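Local coordinates for protein globin (PDB 5D1V) that probably binds oxygen at a heme iron, as a truncated hemoglobin of group II, at residues A14-I19 / F51-F56; R83-W88 / H115-M120. One frame throughout, in Å; residues are numbered along the deposited sequence.

Contacts 1 and 2 each sample one of the two helix pairs of a truncated globin. Contact 1 joins helix 13-28 to helix 42-55, and contact 2 joins helix 82-98 to helix 105-119. Their centres are about 19 Å apart, on opposite sides of the centre of the chain, and their nearest atoms are about 6 Å apart without touching. The heme is common ground. Phe51 of contact 1 meets a heme methyl, while contact 2 lays Trp88 over the porphyrin, beside the water on the iron. The side chains of Leu52 and Trp88 are about 6 Å apart. Helix 105-119 also touches the 51-56 segment, through Tyr112 and Phe113.

Contact 1 (A14-I19 / F51-F56); sequences ATFRRI and FLMQYF. With HEM (protoporphyrin IX containing Fe), chain C.
The ring of Phe16 lies flat against the backbone of helix 42-55 at Met53. Met53 CA stands 4.2 Å from the centroid of the Phe16 ring and only 2° off its normal, so this is a CH-pi contact over the middle of the face. The backbones are close here: the CA atoms of Phe16 and Met53 are 6.7 Å apart. Phe16 CG is anti to its own carbonyl carbon (chi1 -76°), which sends the ring across to the neighbouring helix. The root of the side chain is packed as well. Met53 CG lies 3.8 Å from Phe16 CB and crosses the ring side chain at a slant.

Two more side chains approach the Phe16 ring obliquely. Leu52 CB is 3.7 Å from Phe16 CD1. Farther along, Phe56 CB is 3.9 Å from Phe16 CZ, at the point where the chain leaves the helix. No hydrogen bond links the two segments, and the touching residues are all buried. The pairing of these helices corresponds to the B and E helices of the two-over-two globin sandwich, the reduced fold of truncated hemoglobins. Met109 of helix 105-119 touches both Phe16 and Phe56, so that helix packs on the same two rings.

Phe51 turns to the heme instead. Its CG is anti to the backbone N (chi1 169°), and its CB comes within 3.4 Å of the methyl carbon HEM CMA. That methyl sits obliquely to the Phe51 ring, whose CE2 also reaches 4.1 Å from HEM CMB. Pro69 and Tyr112 touch Phe51 too. Beyond the helix end, the backbone of Phe56 is hydrogen-bonded to that of Tyr7, and the Phe56 side chain touches Ile6.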
loop_
_atom_site.group_PDB
_atom_site.type_symbol
_atom_site.label_atom_id
_atom_site.label_comp_id
_atom_site.label_asym_id
_atom_site.label_seq_id
_atom_site.Cartn_x
_atom_site.Cartn_y
_atom_site.Cartn_z
ATOM N N ALA A 14 21.446 -1.179 -13.932
ATOM C CA ALA A 14 21.628 -2.092 -12.823
ATOM C C ALA A 14 20.448 -2.038 -11.847
ATOM O O ALA A 14 19.998 -3.060 -11.345
ATOM C CB ALA A 14 22.912 -1.783 -12.126
ATOM N N THR A 15 19.907 -0.851 -11.617
ATOM C CA THR A 15 18.788 -0.688 -10.685
ATOM C C THR A 15 17.518 -1.285 -11.269
ATOM O O THR A 15 16.762 -1.958 -10.581
ATOM C CB THR A 15 18.607 0.779 -10.342
ATOM O OG1 THR A 15 19.838 1.260 -9.773
ATOM C CG2 THR A 15 17.495 0.985 -9.332
ATOM N N PHE A 16 17.286 -1.067 -12.554
ATOM C CA PHE A 16 16.099 -1.646 -13.191
ATOM C C PHE A 16 16.150 -3.175 -13.202
ATOM O O PHE A 16 15.108 -3.841 -13.100
ATOM C CB PHE A 16 15.948 -1.069 -14.588
ATOM C CG PHE A 16 15.423 0.346 -14.569
ATOM C CD1 PHE A 16 14.076 0.595 -14.417
ATOM C CD2 PHE A 16 16.290 1.404 -14.637
ATOM C CE1 PHE A 16 13.603 1.901 -14.357
ATOM C CE2 PHE A 16 15.832 2.699 -14.572
ATOM C CZ PHE A 16 14.493 2.950 -14.433
ATOM N N ARG A 17 17.354 -3.734 -13.266
ATOM C CA ARG A 17 17.490 -5.193 -13.235
ATOM C C ARG A 17 17.022 -5.686 -11.863
ATOM O O ARG A 17 16.251 -6.661 -11.778
ATOM C CB ARG A 17 18.924 -5.637 -13.522
ATOM C CG ARG A 17 19.300 -5.601 -14.995
ATOM C CD ARG A 17 20.687 -6.193 -15.215
ATOM N NE ARG A 17 21.166 -6.043 -16.593
ATOM C CZ ARG A 17 20.894 -6.885 -17.583
ATOM N NH1 ARG A 17 20.151 -7.955 -17.359
ATOM N NH2 ARG A 17 21.367 -6.661 -18.810
ATOM N N ARG A 18 17.442 -4.987 -10.805
ATOM C CA ARG A 18 17.032 -5.350 -9.433
ATOM C C ARG A 18 15.498 -5.239 -9.276
ATOM O O ARG A 18 14.861 -6.137 -8.706
ATOM C CB ARG A 18 17.717 -4.479 -8.368
ATOM C CG ARG A 18 19.245 -4.590 -8.348
ATOM C CD ARG A 18 19.851 -4.113 -7.024
ATOM N NE ARG A 18 19.489 -2.738 -6.700
ATOM C CZ ARG A 18 20.100 -1.670 -7.187
ATOM N NH1 ARG A 18 21.116 -1.799 -8.032
ATOM N NH2 ARG A 18 19.697 -0.465 -6.822
ATOM N N ILE A 19 14.931 -4.139 -9.764
ATOM C CA ILE A 19 13.495 -3.901 -9.680
ATOM C C ILE A 19 12.746 -5.051 -10.345
ATOM O O ILE A 19 11.841 -5.621 -9.760
ATOM C CB ILE A 19 13.121 -2.555 -10.330
ATOM C CG1 ILE A 19 13.626 -1.381 -9.485
ATOM C CG2 ILE A 19 11.628 -2.424 -10.463
ATOM C CD1 ILE A 19 13.513 -0.022 -10.186
ATOM N N PHE A 51 11.549 -1.534 -21.319
ATOM C CA PHE A 51 10.541 -0.494 -21.337
ATOM C C PHE A 51 10.749 0.490 -20.193
ATOM O O PHE A 51 10.750 1.699 -20.406
ATOM C CB PHE A 51 9.119 -1.039 -21.226
ATOM C CG PHE A 51 8.126 0.057 -20.988
ATOM C CD1 PHE A 51 7.833 0.973 -21.992
ATOM C CD2 PHE A 51 7.588 0.265 -19.725
ATOM C CE1 PHE A 51 6.961 2.031 -21.762
ATOM C CE2 PHE A 51 6.726 1.314 -19.473
ATOM C CZ PHE A 51 6.405 2.214 -20.500
ATOM N N LEU A 52 10.900 -0.026 -18.974
ATOM C CA LEU A 52 11.067 0.852 -17.832
ATOM C C LEU A 52 12.310 1.719 -18.010
ATOM O O LEU A 52 12.290 2.933 -17.752
ATOM C CB LEU A 52 11.151 0.052 -16.537
ATOM C CG LEU A 52 9.859 -0.702 -16.198
ATOM C CD1 LEU A 52 10.094 -1.667 -15.023
ATOM C CD2 LEU A 52 8.711 0.254 -15.899
ATOM N N MET A 53 13.386 1.095 -18.459
ATOM C CA MET A 53 14.634 1.821 -18.682
ATOM C C MET A 53 14.420 2.992 -19.635
ATOM O O MET A 53 14.877 4.115 -19.394
ATOM C CB MET A 53 15.714 0.882 -19.247
ATOM C CG MET A 53 16.212 -0.127 -18.222
ATOM S SD MET A 53 17.233 -1.413 -18.959
ATOM C CE MET A 53 18.487 -0.433 -19.740
ATOM N N GLN A 54 13.718 2.724 -20.720
ATOM C CA GLN A 54 13.442 3.739 -21.730
ATOM C C GLN A 54 12.506 4.823 -21.232
ATOM O O GLN A 54 12.759 6.003 -21.431
ATOM C CB GLN A 54 12.844 3.086 -22.963
ATOM C CG GLN A 54 12.506 4.063 -24.083
ATOM C CD GLN A 54 11.988 3.334 -25.304
ATOM O OE1 GLN A 54 12.745 2.677 -26.014
ATOM N NE2 GLN A 54 10.679 3.422 -25.529
ATOM N N TYR A 55 11.424 4.415 -20.580
ATOM C CA TYR A 55 10.415 5.371 -20.139
ATOM C C TYR A 55 11.019 6.415 -19.205
ATOM O O TYR A 55 10.737 7.616 -19.326
ATOM C CB TYR A 55 9.242 4.667 -19.455
ATOM C CG TYR A 55 8.140 5.655 -19.097
ATOM C CD1 TYR A 55 7.186 6.026 -20.043
ATOM C CD2 TYR A 55 8.097 6.265 -17.848
ATOM C CE1 TYR A 55 6.207 6.955 -19.737
ATOM C CE2 TYR A 55 7.108 7.205 -17.539
ATOM C CZ TYR A 55 6.173 7.535 -18.492
ATOM O OH TYR A 55 5.195 8.462 -18.221
ATOM N N PHE A 56 11.867 5.964 -18.289
ATOM C CA PHE A 56 12.423 6.837 -17.273
ATOM C C PHE A 56 13.733 7.510 -17.731
ATOM O O PHE A 56 14.415 8.160 -16.953
ATOM C CB PHE A 56 12.580 6.027 -15.988
ATOM C CG PHE A 56 11.284 5.734 -15.346
ATOM C CD1 PHE A 56 10.539 6.754 -14.753
ATOM C CD2 PHE A 56 10.739 4.455 -15.389
ATOM C CE1 PHE A 56 9.296 6.482 -14.183
ATOM C CE2 PHE A 56 9.496 4.196 -14.813
ATOM C CZ PHE A 56 8.773 5.235 -14.216
HETATM C CHA HEM C . 3.644 -7.246 -20.575
HETATM C CHB HEM C . 4.308 -2.897 -18.516
HETATM C CHC HEM C . 0.226 -3.546 -15.924
HETATM C CHD HEM C . 0.364 -8.231 -17.171
HETATM C C1A HEM C . 4.149 -6.005 -20.285
HETATM C C2A HEM C . 5.226 -5.334 -20.994
HETATM C C3A HEM C . 5.400 -4.131 -20.429
HETATM C C4A HEM C . 4.432 -3.999 -19.342
HETATM C CMA HEM C . 6.414 -2.993 -20.759
HETATM C CAA HEM C . 5.988 -5.942 -22.194
HETATM C CBA HEM C . 5.419 -5.274 -23.456
HETATM C CGA HEM C . 6.000 -5.972 -24.674
HETATM O O1A HEM C . 5.661 -7.152 -24.925
HETATM O O2A HEM C . 6.793 -5.348 -25.409
HETATM C C1B HEM C . 3.250 -2.683 -17.644
HETATM C C2B HEM C . 2.983 -1.476 -16.893
HETATM C C3B HEM C . 1.840 -1.677 -16.200
HETATM C C4B HEM C . 1.376 -3.001 -16.460
HETATM C CMB HEM C . 3.879 -0.214 -16.924
HETATM C CAB HEM C . 1.069 -0.764 -15.223
HETATM C CBB HEM C . 1.690 0.302 -14.717
HETATM C C1C HEM C . -0.095 -4.879 -16.002
HETATM C C2C HEM C . -1.174 -5.553 -15.295
HETATM C C3C HEM C . -1.109 -6.854 -15.675
HETATM C C4C HEM C . -0.002 -7.042 -16.581
HETATM C CMC HEM C . -2.181 -4.836 -14.348
HETATM C CAC HEM C . -1.978 -8.015 -15.190
HETATM C CBC HEM C . -2.460 -7.871 -13.961
HETATM C C1D HEM C . 1.214 -8.373 -18.245
HETATM C C2D HEM C . 1.429 -9.578 -19.039
HETATM C C3D HEM C . 2.334 -9.289 -19.993
HETATM C C4D HEM C . 2.720 -7.903 -19.817
HETATM C CMD HEM C . 0.711 -10.917 -18.814
HETATM C CAD HEM C . 2.891 -10.222 -21.080
HETATM C CBD HEM C . 4.205 -10.793 -20.567
HETATM C CGD HEM C . 4.855 -11.689 -21.578
HETATM O O1D HEM C . 5.768 -12.450 -21.167
HETATM O O2D HEM C . 4.454 -11.656 -22.775
HETATM N NA HEM C . 3.680 -5.149 -19.296
HETATM N NB HEM C . 2.248 -3.588 -17.361
HETATM N NC HEM C . 0.560 -5.809 -16.787
HETATM N ND HEM C . 2.016 -7.389 -18.760
HETATM FE FE HEM C . 2.127 -5.511 -18.013
HETATM O O HOH W 1 3.559 -6.257 -16.577
#

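Contact 2 (R83-W88 / H115-M120); sequences RERDAW and HAAQAM. With HEM (protoporphyrin IX containing Fe), chain C.
Arg85 and Gln118 make the polar link between helices 82-98 and 105-119. Arg85 NH1 donates to Gln118 OE1 over 2.8 Å with an N-H...O angle of 149°. The donor lies in the carbonyl plane, on a lone pair of the amide oxygen. The guanidinium and amide planes are nearly coplanar, and the two side chains run side by side. The other flank of the guanidinium is held within its own helix. Arg85 NE and NH2 both bond to Asp86 OD1 side-on; the salt bridge from NH2 measures 3.0 Å. A bend at chi3 (55°) folds the arginine back to make this grip, while NH1 still meets Gln118. A leucine in place of Arg85 would probably leave the Asp86 carboxylate without its paired charge and Gln118 OE1 without this donor.

Apolar packing lies beneath. Arg85 CG is 3.9 Å from Ala117 CB, and Trp88 CE3 is a looser 4.4 Å from that same methyl. The small alanine fits where the axes of segments 83-88 and 115-119, nearly antiparallel at 157°, come within 9.4 Å.

Heme contacts come from both segments. The indole of Trp88 lays one face over the porphyrin, with CD1 3.3 Å from HEM C1C. Met120 CE meets the opposite face of the heme, 3.5 Å from HEM C3B, and its side chain touches the axial ligand His75. Ala116 and Ala117 lie against the vinyl carbon CBB.

At the indole edge, in the ring plane, Trp88 NE1 donates to water 1, the water bound to the iron. A tryptophan on the G helix, its N-H directed at the distal ligand, is characteristic of the heme pocket of truncated hemoglobins of group II, the subfamily of this protein, and is shared with group III.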
loop_
_atom_site.group_PDB
_atom_site.type_symbol
_atom_site.label_atom_id
_atom_site.label_comp_id
_atom_site.label_asym_id
_atom_site.label_seq_id
_atom_site.Cartn_x
_atom_site.Cartn_y
_atom_site.Cartn_z
ATOM N N ARG A 83 -8.851 -6.401 -9.380
ATOM C CA ARG A 83 -8.061 -7.387 -8.622
ATOM C C ARG A 83 -6.667 -7.582 -9.229
ATOM O O ARG A 83 -5.671 -7.724 -8.518
ATOM C CB ARG A 83 -8.794 -8.726 -8.573
ATOM C CG ARG A 83 -10.131 -8.652 -7.877
ATOM C CD ARG A 83 -10.873 -9.980 -7.957
ATOM N NE ARG A 83 -10.501 -10.878 -6.866
ATOM C CZ ARG A 83 -11.210 -11.943 -6.495
ATOM N NH1 ARG A 83 -12.336 -12.252 -7.130
ATOM N NH2 ARG A 83 -10.793 -12.702 -5.485
ATOM N N GLU A 84 -6.602 -7.557 -10.548
ATOM C CA GLU A 84 -5.339 -7.720 -11.252
ATOM C C GLU A 84 -4.510 -6.432 -11.136
ATOM O O GLU A 84 -3.281 -6.454 -10.974
ATOM C CB GLU A 84 -5.594 -8.070 -12.726
ATOM C CG GLU A 84 -6.124 -9.464 -12.983
ATOM C CD GLU A 84 -7.587 -9.635 -12.634
ATOM O OE1 GLU A 84 -8.375 -8.678 -12.787
ATOM O OE2 GLU A 84 -7.989 -10.741 -12.192
ATOM N N ARG A 85 -5.184 -5.292 -11.215
ATOM C CA ARG A 85 -4.523 -4.004 -11.021
ATOM C C ARG A 85 -3.842 -3.972 -9.665
ATOM O O ARG A 85 -2.656 -3.590 -9.542
ATOM C CB ARG A 85 -5.553 -2.866 -11.126
ATOM C CG ARG A 85 -5.037 -1.442 -10.906
ATOM C CD ARG A 85 -6.190 -0.524 -10.479
ATOM N NE ARG A 85 -6.892 -1.046 -9.299
ATOM C CZ ARG A 85 -8.137 -0.736 -8.946
ATOM N NH1 ARG A 85 -8.860 0.116 -9.657
ATOM N NH2 ARG A 85 -8.668 -1.267 -7.852
ATOM N N ASP A 86 -4.626 -4.325 -8.648
ATOM C CA ASP A 86 -4.178 -4.285 -7.265
ATOM C C ASP A 86 -2.986 -5.219 -7.047
ATOM O O ASP A 86 -2.014 -4.856 -6.383
ATOM C CB ASP A 86 -5.306 -4.667 -6.296
ATOM C CG ASP A 86 -6.365 -3.607 -6.153
ATOM O OD1 ASP A 86 -6.204 -2.516 -6.716
ATOM O OD2 ASP A 86 -7.362 -3.884 -5.444
ATOM N N ALA A 87 -3.042 -6.414 -7.621
ATOM C CA ALA A 87 -1.945 -7.361 -7.472
ATOM C C ALA A 87 -0.666 -6.852 -8.154
ATOM O O ALA A 87 0.400 -6.870 -7.560
ATOM C CB ALA A 87 -2.345 -8.742 -8.013
ATOM N N TRP A 88 -0.776 -6.357 -9.386
ATOM C CA TRP A 88 0.368 -5.815 -10.079
ATOM C C TRP A 88 1.032 -4.670 -9.285
ATOM O O TRP A 88 2.254 -4.644 -9.060
ATOM C CB TRP A 88 -0.086 -5.331 -11.450
ATOM C CG TRP A 88 1.033 -5.068 -12.377
ATOM C CD1 TRP A 88 1.500 -5.899 -13.350
ATOM C CD2 TRP A 88 1.845 -3.889 -12.435
ATOM N NE1 TRP A 88 2.530 -5.310 -14.015
ATOM C CE2 TRP A 88 2.776 -4.087 -13.476
ATOM C CE3 TRP A 88 1.861 -2.675 -11.732
ATOM C CZ2 TRP A 88 3.730 -3.125 -13.823
ATOM C CZ3 TRP A 88 2.817 -1.726 -12.074
ATOM C CH2 TRP A 88 3.742 -1.969 -13.105
ATOM N N HIS A 115 -1.001 5.447 -12.033
ATOM C CA HIS A 115 -1.813 5.897 -13.149
ATOM C C HIS A 115 -1.889 4.829 -14.239
ATOM O O HIS A 115 -2.969 4.491 -14.708
ATOM C CB HIS A 115 -1.231 7.194 -13.713
ATOM C CG HIS A 115 -2.084 7.847 -14.757
ATOM N ND1 HIS A 115 -2.041 7.502 -16.087
ATOM C CD2 HIS A 115 -2.986 8.849 -14.653
ATOM C CE1 HIS A 115 -2.884 8.267 -16.764
ATOM N NE2 HIS A 115 -3.466 9.090 -15.918
ATOM N N ALA A 116 -0.732 4.280 -14.610
ATOM C CA ALA A 116 -0.638 3.307 -15.697
ATOM C C ALA A 116 -1.423 2.020 -15.384
ATOM O O ALA A 116 -2.099 1.456 -16.271
ATOM C CB ALA A 116 0.796 2.993 -15.959
ATOM N N ALA A 117 -1.319 1.551 -14.146
ATOM C CA ALA A 117 -2.025 0.335 -13.742
ATOM C C ALA A 117 -3.540 0.521 -13.841
ATOM O O ALA A 117 -4.237 -0.372 -14.273
ATOM C CB ALA A 117 -1.644 -0.075 -12.347
ATOM N N GLN A 118 -4.041 1.666 -13.401
ATOM C CA GLN A 118 -5.465 1.990 -13.523
ATOM C C GLN A 118 -5.880 2.017 -14.980
ATOM O O GLN A 118 -6.880 1.381 -15.369
ATOM C CB GLN A 118 -5.767 3.335 -12.848
ATOM C CG GLN A 118 -7.211 3.805 -12.956
ATOM C CD GLN A 118 -8.202 3.014 -12.089
ATOM O OE1 GLN A 118 -7.829 2.095 -11.359
ATOM N NE2 GLN A 118 -9.475 3.407 -12.149
ATOM N N ALA A 119 -5.115 2.740 -15.790
ATOM C CA ALA A 119 -5.439 2.894 -17.209
ATOM C C ALA A 119 -5.306 1.598 -18.052
ATOM O O ALA A 119 -5.748 1.556 -19.210
ATOM C CB ALA A 119 -4.567 3.977 -17.788
ATOM N N MET A 120 -4.691 0.561 -17.506
ATOM C CA MET A 120 -4.540 -0.704 -18.203
ATOM C C MET A 120 -5.799 -1.566 -18.086
ATOM O O MET A 120 -5.962 -2.549 -18.807
ATOM C CB MET A 120 -3.348 -1.468 -17.641
ATOM C CG MET A 120 -2.633 -2.298 -18.641
ATOM S SD MET A 120 -1.746 -1.257 -19.814
ATOM C CE MET A 120 -0.274 -0.869 -18.883
HETATM C CHA HEM C . 3.644 -7.246 -20.575
HETATM C CHB HEM C . 4.308 -2.897 -18.516
HETATM C CHC HEM C . 0.226 -3.546 -15.924
HETATM C CHD HEM C . 0.364 -8.231 -17.171
HETATM C C1A HEM C . 4.149 -6.005 -20.285
HETATM C C2A HEM C . 5.226 -5.334 -20.994
HETATM C C3A HEM C . 5.400 -4.131 -20.429
HETATM C C4A HEM C . 4.432 -3.999 -19.342
HETATM C CMA HEM C . 6.414 -2.993 -20.759
HETATM C CAA HEM C . 5.988 -5.942 -22.194
HETATM C CBA HEM C . 5.419 -5.274 -23.456
HETATM C CGA HEM C . 6.000 -5.972 -24.674
HETATM O O1A HEM C . 5.661 -7.152 -24.925
HETATM O O2A HEM C . 6.793 -5.348 -25.409
HETATM C C1B HEM C . 3.250 -2.683 -17.644
HETATM C C2B HEM C . 2.983 -1.476 -16.893
HETATM C C3B HEM C . 1.840 -1.677 -16.200
HETATM C C4B HEM C . 1.376 -3.001 -16.460
HETATM C CMB HEM C . 3.879 -0.214 -16.924
HETATM C CAB HEM C . 1.069 -0.764 -15.223
HETATM C CBB HEM C . 1.690 0.302 -14.717
HETATM C C1C HEM C . -0.095 -4.879 -16.002
HETATM C C2C HEM C . -1.174 -5.553 -15.295
HETATM C C3C HEM C . -1.109 -6.854 -15.675
HETATM C C4C HEM C . -0.002 -7.042 -16.581
HETATM C CMC HEM C . -2.181 -4.836 -14.348
HETATM C CAC HEM C . -1.978 -8.015 -15.190
HETATM C CBC HEM C . -2.460 -7.871 -13.961
HETATM C C1D HEM C . 1.214 -8.373 -18.245
HETATM C C2D HEM C . 1.429 -9.578 -19.039
HETATM C C3D HEM C . 2.334 -9.289 -19.993
HETATM C C4D HEM C . 2.720 -7.903 -19.817
HETATM C CMD HEM C . 0.711 -10.917 -18.814
HETATM C CAD HEM C . 2.891 -10.222 -21.080
HETATM C CBD HEM C . 4.205 -10.793 -20.567
HETATM C CGD HEM C . 4.855 -11.689 -21.578
HETATM O O1D HEM C . 5.768 -12.450 -21.167
HETATM O O2D HEM C . 4.454 -11.656 -22.775
HETATM N NA HEM C . 3.680 -5.149 -19.296
HETATM N NB HEM C . 2.248 -3.588 -17.361
HETATM N NC HEM C . 0.560 -5.809 -16.787
HETATM N ND HEM C . 2.016 -7.389 -18.760
HETATM FE FE HEM C . 2.127 -5.511 -18.013
HETATM O O HOH W 1 3.559 -6.257 -16.577
#